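Local coordinates for Myo-inositol 2-dehydrogenase (Thermotoga maritima, PDB 3EZY), which catalyses the NAD(+)-dependent oxidation of myo-inositol to scyllo-inosose and probably acts in a myo-inositol degradation pathway, at residues L21-A27 and L289-I293; V189-D195 and K326-L331. All coordinates share one frame; numbering follows the deposited sequence.

Interaction 1: L21-A27 and L289-I293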
loop_
_atom_site.group_PDB
_atom_site.type_symbol
_atom_site.label_atom_id
_atom_site.label_comp_id
_atom_site.label_asym_id
_atom_site.label_seq_id
_atom_site.Cartn_x
_atom_site.Cartn_y
_atom_site.Cartn_z
ATOM N N LEU A 21 5.642 -29.782 18.761
ATOM C CA LEU A 21 5.981 -30.102 20.134
ATOM C C LEU A 21 7.468 -29.941 20.488
ATOM O O LEU A 21 7.783 -29.656 21.626
ATOM C CB LEU A 21 5.388 -31.436 20.567
ATOM C CG LEU A 21 3.901 -31.212 20.918
ATOM C CD1 LEU A 21 3.070 -32.493 20.874
ATOM C CD2 LEU A 21 3.718 -30.496 22.262
ATOM N N LYS A 22 8.375 -30.054 19.518
ATOM C CA LYS A 22 9.795 -29.729 19.748
ATOM C C LYS A 22 10.039 -28.230 19.944
ATOM O O LYS A 22 11.065 -27.813 20.473
ATOM C CB LYS A 22 10.630 -30.197 18.575
ATOM C CG LYS A 22 10.380 -31.651 18.234
ATOM C CD LYS A 22 8.934 -32.053 18.503
ATOM C CE LYS A 22 8.651 -33.370 17.842
ATOM N NZ LYS A 22 9.821 -34.283 18.001
ATOM N N MET A 23 9.093 -27.421 19.510
ATOM C CA MET A 23 9.282 -25.982 19.467
ATOM C C MET A 23 8.707 -25.436 20.741
ATOM O O MET A 23 8.725 -24.223 20.994
ATOM C CB MET A 23 8.470 -25.401 18.307
ATOM C CG MET A 23 9.122 -24.297 17.542
ATOM S SD MET A 23 10.146 -25.004 16.246
ATOM C CE MET A 23 11.346 -25.895 17.239
ATOM N N ILE A 24 8.132 -26.334 21.519
ATOM C CA ILE A 24 7.421 -25.900 22.674
ATOM C C ILE A 24 8.116 -26.486 23.852
ATOM O O ILE A 24 8.546 -27.638 23.838
ATOM C CB ILE A 24 5.979 -26.375 22.673
ATOM C CG1 ILE A 24 5.290 -25.951 21.373
ATOM C CG2 ILE A 24 5.271 -25.803 23.881
ATOM C CD1 ILE A 24 3.828 -26.262 21.323
ATOM N N ASP A 25 8.262 -25.697 24.893
ATOM C CA ASP A 25 8.872 -26.327 26.016
ATOM C C ASP A 25 8.092 -26.593 27.266
ATOM O O ASP A 25 7.006 -26.034 27.505
ATOM C CB ASP A 25 10.306 -25.878 26.253
ATOM C CG ASP A 25 11.285 -26.767 25.513
ATOM O OD1 ASP A 25 12.234 -27.275 26.161
ATOM O OD2 ASP A 25 11.059 -27.002 24.287
ATOM N N ASP A 26 8.653 -27.532 28.004
ATOM C CA ASP A 26 7.932 -28.249 29.020
ATOM C C ASP A 26 6.622 -28.828 28.487
ATOM O O ASP A 26 5.611 -28.886 29.188
ATOM C CB ASP A 26 7.794 -27.402 30.270
ATOM C CG ASP A 26 9.101 -27.329 31.040
ATOM O OD1 ASP A 26 10.068 -26.719 30.508
ATOM O OD2 ASP A 26 9.174 -27.911 32.158
ATOM N N ALA A 27 6.666 -29.257 27.225
ATOM C CA ALA A 27 5.718 -30.225 26.717
ATOM C C ALA A 27 6.510 -31.194 25.833
ATOM O O ALA A 27 7.331 -30.763 25.033
ATOM C CB ALA A 27 4.631 -29.528 25.922
ATOM N N LEU A 289 -1.360 -24.333 20.219
ATOM C CA LEU A 289 -0.898 -25.466 21.038
ATOM C C LEU A 289 -0.162 -25.016 22.309
ATOM O O LEU A 289 -0.375 -25.579 23.408
ATOM C CB LEU A 289 -0.023 -26.402 20.207
ATOM C CG LEU A 289 0.610 -27.610 20.946
ATOM C CD1 LEU A 289 -0.462 -28.295 21.714
ATOM C CD2 LEU A 289 1.238 -28.616 19.993
ATOM N N LYS A 290 0.698 -24.002 22.190
ATOM C CA LYS A 290 1.315 -23.436 23.395
ATOM C C LYS A 290 0.240 -22.980 24.393
ATOM O O LYS A 290 0.443 -23.059 25.609
ATOM C CB LYS A 290 2.230 -22.246 23.047
ATOM C CG LYS A 290 3.388 -22.586 22.144
ATOM C CD LYS A 290 4.317 -21.349 22.047
ATOM C CE LYS A 290 5.523 -21.602 21.111
ATOM N NZ LYS A 290 6.029 -20.272 20.521
ATOM N N THR A 291 -0.879 -22.476 23.874
ATOM C CA THR A 291 -1.944 -21.949 24.734
ATOM C C THR A 291 -2.652 -23.087 25.466
ATOM O O THR A 291 -2.903 -22.984 26.670
ATOM C CB THR A 291 -2.992 -21.090 23.957
ATOM O OG1 THR A 291 -2.313 -20.035 23.261
ATOM C CG2 THR A 291 -4.031 -20.474 24.906
ATOM N N PHE A 292 -2.978 -24.142 24.725
ATOM C CA PHE A 292 -3.523 -25.372 25.301
ATOM C C PHE A 292 -2.642 -25.919 26.445
ATOM O O PHE A 292 -3.133 -26.294 27.518
ATOM C CB PHE A 292 -3.684 -26.458 24.213
ATOM C CG PHE A 292 -4.141 -27.810 24.776
ATOM C CD1 PHE A 292 -5.381 -27.924 25.391
ATOM C CD2 PHE A 292 -3.319 -28.931 24.712
ATOM C CE1 PHE A 292 -5.823 -29.116 25.920
ATOM C CE2 PHE A 292 -3.750 -30.162 25.232
ATOM C CZ PHE A 292 -5.007 -30.247 25.845
ATOM N N ILE A 293 -1.349 -25.997 26.197
ATOM C CA ILE A 293 -0.379 -26.467 27.192
ATOM C C ILE A 293 -0.328 -25.535 28.421
ATOM O O ILE A 293 -0.330 -26.006 29.554
ATOM C CB ILE A 293 1.001 -26.591 26.532
ATOM C CG1 ILE A 293 0.971 -27.751 25.541
ATOM C CG2 ILE A 293 2.124 -26.754 27.600
ATOM C CD1 ILE A 293 2.127 -27.713 24.548
#

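Interaction 2: V189-D195 and K326-L331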
loop_
_atom_site.group_PDB
_atom_site.type_symbol
_atom_site.label_atom_id
_atom_site.label_comp_id
_atom_site.label_asym_id
_atom_site.label_seq_id
_atom_site.Cartn_x
_atom_site.Cartn_y
_atom_site.Cartn_z
ATOM N N VAL A 189 -24.492 -14.054 17.960
ATOM C CA VAL A 189 -25.386 -13.958 16.802
ATOM C C VAL A 189 -26.802 -14.462 17.124
ATOM O O VAL A 189 -26.983 -15.517 17.739
ATOM C CB VAL A 189 -24.866 -14.795 15.658
ATOM C CG1 VAL A 189 -25.791 -14.681 14.415
ATOM C CG2 VAL A 189 -23.461 -14.408 15.346
ATOM N N GLU A 190 -27.819 -13.761 16.656
ATOM C CA GLU A 190 -29.167 -14.175 16.966
ATOM C C GLU A 190 -29.882 -14.729 15.762
ATOM O O GLU A 190 -30.771 -15.560 15.908
ATOM C CB GLU A 190 -29.942 -12.977 17.486
ATOM C CG GLU A 190 -29.094 -12.139 18.414
ATOM C CD GLU A 190 -29.447 -12.323 19.874
ATOM O OE1 GLU A 190 -29.046 -13.342 20.493
ATOM O OE2 GLU A 190 -30.124 -11.420 20.400
ATOM N N GLU A 191 -29.479 -14.269 14.572
ATOM C CA GLU A 191 -30.140 -14.626 13.339
ATOM C C GLU A 191 -29.160 -14.702 12.149
ATOM O O GLU A 191 -28.193 -13.949 12.084
ATOM C CB GLU A 191 -31.193 -13.546 13.078
ATOM C CG GLU A 191 -32.262 -13.886 12.115
ATOM C CD GLU A 191 -33.499 -13.031 12.379
ATOM O OE1 GLU A 191 -34.608 -13.477 12.017
ATOM O OE2 GLU A 191 -33.354 -11.931 12.962
ATOM N N VAL A 192 -29.429 -15.585 11.201
ATOM C CA VAL A 192 -28.544 -15.784 10.083
ATOM C C VAL A 192 -29.346 -15.905 8.785
ATOM O O VAL A 192 -30.438 -16.478 8.771
ATOM C CB VAL A 192 -27.748 -17.086 10.313
ATOM C CG1 VAL A 192 -27.088 -17.564 9.087
ATOM C CG2 VAL A 192 -26.724 -16.905 11.447
ATOM N N PHE A 193 -28.809 -15.377 7.692
ATOM C CA PHE A 193 -29.327 -15.659 6.358
ATOM C C PHE A 193 -28.185 -16.111 5.454
ATOM O O PHE A 193 -27.121 -15.480 5.455
ATOM C CB PHE A 193 -29.936 -14.415 5.727
ATOM C CG PHE A 193 -30.279 -14.606 4.276
ATOM C CD1 PHE A 193 -31.474 -15.165 3.921
ATOM C CD2 PHE A 193 -29.364 -14.286 3.277
ATOM C CE1 PHE A 193 -31.797 -15.372 2.620
ATOM C CE2 PHE A 193 -29.667 -14.476 1.943
ATOM C CZ PHE A 193 -30.886 -15.040 1.599
ATOM N N ALA A 194 -28.393 -17.152 4.668
ATOM C CA ALA A 194 -27.318 -17.671 3.866
ATOM C C ALA A 194 -27.787 -17.940 2.457
ATOM O O ALA A 194 -28.932 -18.350 2.257
ATOM C CB ALA A 194 -26.738 -18.981 4.515
ATOM N N ASP A 195 -26.927 -17.685 1.461
ATOM C CA ASP A 195 -27.169 -18.230 0.122
ATOM C C ASP A 195 -25.864 -18.833 -0.410
ATOM O O ASP A 195 -24.794 -18.555 0.127
ATOM C CB ASP A 195 -27.767 -17.187 -0.843
ATOM C CG ASP A 195 -28.546 -17.835 -2.016
ATOM O OD1 ASP A 195 -28.470 -19.080 -2.269
ATOM O OD2 ASP A 195 -29.185 -17.083 -2.746
ATOM N N LYS A 326 -34.632 -20.162 2.153
ATOM C CA LYS A 326 -34.479 -18.796 1.597
ATOM C C LYS A 326 -35.034 -17.717 2.528
ATOM O O LYS A 326 -35.683 -16.808 2.111
ATOM C CB LYS A 326 -35.119 -18.649 0.222
ATOM C CG LYS A 326 -34.882 -19.800 -0.732
ATOM C CD LYS A 326 -33.513 -19.746 -1.285
ATOM C CE LYS A 326 -33.460 -20.068 -2.824
ATOM N NZ LYS A 326 -32.084 -19.693 -3.462
ATOM N N ARG A 327 -34.725 -17.808 3.802
ATOM C CA ARG A 327 -35.253 -16.864 4.736
ATOM C C ARG A 327 -34.264 -16.813 5.877
ATOM O O ARG A 327 -33.431 -17.699 6.042
ATOM C CB ARG A 327 -36.639 -17.316 5.264
ATOM C CG ARG A 327 -36.565 -18.407 6.344
ATOM C CD ARG A 327 -37.977 -18.929 6.770
ATOM N NE ARG A 327 -37.851 -20.150 7.569
ATOM C CZ ARG A 327 -37.644 -20.169 8.875
ATOM N NH1 ARG A 327 -37.528 -21.316 9.499
ATOM N NH2 ARG A 327 -37.576 -19.039 9.565
ATOM N N SER A 328 -34.400 -15.778 6.676
ATOM C CA SER A 328 -33.608 -15.593 7.849
ATOM C C SER A 328 -33.997 -16.613 8.931
ATOM O O SER A 328 -35.190 -16.861 9.164
ATOM C CB SER A 328 -33.873 -14.169 8.338
ATOM O OG SER A 328 -33.011 -13.875 9.396
ATOM N N VAL A 329 -33.001 -17.213 9.595
ATOM C CA VAL A 329 -33.257 -18.258 10.588
ATOM C C VAL A 329 -32.675 -17.836 11.939
ATOM O O VAL A 329 -31.494 -17.511 12.030
ATOM C CB VAL A 329 -32.657 -19.625 10.131
ATOM C CG1 VAL A 329 -32.701 -20.641 11.235
ATOM C CG2 VAL A 329 -33.417 -20.157 8.888
ATOM N N LYS A 330 -33.517 -17.825 12.970
ATOM C CA LYS A 330 -33.110 -17.572 14.351
ATOM C C LYS A 330 -32.409 -18.756 14.991
ATOM O O LYS A 330 -32.809 -19.903 14.811
ATOM C CB LYS A 330 -34.329 -17.215 15.186
ATOM C CG LYS A 330 -34.981 -15.928 14.738
ATOM C CD LYS A 330 -36.081 -15.561 15.712
ATOM C CE LYS A 330 -36.874 -14.374 15.189
ATOM N NZ LYS A 330 -36.071 -13.125 15.309
ATOM N N LEU A 331 -31.345 -18.493 15.733
ATOM C CA LEU A 331 -30.630 -19.584 16.410
ATOM C C LEU A 331 -31.558 -20.480 17.245
ATOM O O LEU A 331 -31.381 -21.693 17.276
ATOM C CB LEU A 331 -29.463 -19.075 17.248
ATOM C CG LEU A 331 -28.119 -19.420 16.609
ATOM C CD1 LEU A 331 -27.997 -18.602 15.339
ATOM C CD2 LEU A 331 -26.993 -19.142 17.576
#

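Interaction 1: L21-A27 and L289-I293
Ile24 meets helix 277-298 with both of its branches, and its first torsion decides which branch goes where. With chi1 at -54°, CG1 sits beside the backbone N and CG2 lies anti to that N. CG1 is extended to CD1, which reaches Leu289, while CG2 turns to Ile293. The loop of residues 21-27 belongs to the Rossmann-fold NAD-binding domain. It links helix 12-20 to strand 27-33 within the first beta-alpha-beta unit, and helix 277-298 from much later in the chain packs against it.

Ile24 CD1 rests on Leu289 CG at 3.5 Å. Leu289 CG is anti to its own backbone N (chi1 177°), which points the isobutyl group at the loop, where its CD2 methyl touches both Ile24 CD1 and Leu21 CG. Leu21 approaches at about a right angle to Leu289, its CG lying 3.8 Å from Leu289 CD2. Lys290 adds the aliphatic part of its chain: its CG lies 3.8 Å from Ile24 CD1. The extended Lys290 chain then runs past the loop, with Lys290 CE 4.1 Å from Met23 O.

Leu289 and Ile293 are one helical turn apart and both face the loop. Their side chains continue inward to the parallel sheet, Leu289 on Leu69 and Ile293 on Leu3. Lys297 NZ, further along the helix, makes a hydrogen bond to Asp26 O. At the outer side, Met23 packs on Met23 of a second subunit.

Ile293 CD1 gathers three partners from the loop. Leu21 CD2 lies 3.9 Å from Ile293 CD1. Ile24 CG2 is 3.7 Å from the same Ile293 CD1. The third is tighter than usual van der Waals contact: Ile293 CD1 to Ala27 CB, 3.4 Å.

Interaction 2: V189-D195 and K326-L331
An antiparallel strand pair joins strand 189-197 to the short strand 329-330, which is the edge of the mixed sheet within this chain, in the C-terminal domain of this Gfo/Idh/MocA enzyme. Val192 and Val329 form the hydrogen-bonded pair. Val329 N donates to Val192 O at 2.8 Å, nearly straight at 170° and in the carbonyl plane. The return bond, Val192 N to Val329 O, is 2.9 Å, with the donor tilted from the carbonyl plane. Beyond the non-hydrogen-bonded pair Glu191 and Lys330, Leu331 N donates to Glu190 O at 3.0 Å, from above the carbonyl plane. Glu190 and Glu191 both face Arg218 on the next strand, a classic beta bulge.

Glu191 and Lys330 lie on the same face of the sheet. Glu191 has CG anti to its backbone N (chi1 -162°) and an extended chain, which brings the carboxylate obliquely across the Lys330 chain. Lys330 bends at its last torsion (chi4 -73°) to turn NZ back to it. The resulting salt bridge, Glu191 OE1 to Lys330 NZ, is long at 3.6 Å. At the other end, Leu331 lays CD2 3.6 Å from Val189 O, and its side chain packs on Met311 and Leu315 of helix 306-325.

Phe193 presents a ring edge to the 326-328 backbone, with Arg327 C in the ring plane. The ring stacks on Phe193 of a third subunit, to which Lys326 and Ser328 also make backbone hydrogen bonds. Asp195 OD2 makes a salt bridge there with Arg218 NE of that third subunit. Lys326 has positive phi where the chain leaves helix 306-325. It bends back toward Asp195, and the two join in a long salt bridge, Lys326 NZ to Asp195 OD1 at 3.9 Å.

The two interactions sit on opposite sides of the chain's centre, with their own centres 39 Å apart and their nearest atoms about 22 Å apart. Interaction 1 brings helix 277-298 back to the Rossmann domain, and interaction 2 then adds the end of the chain to the sheet of the C-terminal domain. Interaction 1 follows helix 12-20, which comes after a glycine-rich turn consistent with a Rossmann NAD site; interaction 2 lies in the other domain. Interaction 1 is apolar between its segments, whereas interaction 2 rests on backbone hydrogen bonds. Each reaches a different neighbour in the tetramer, the second subunit at 21-27 and the third at 189-195 and 326-331.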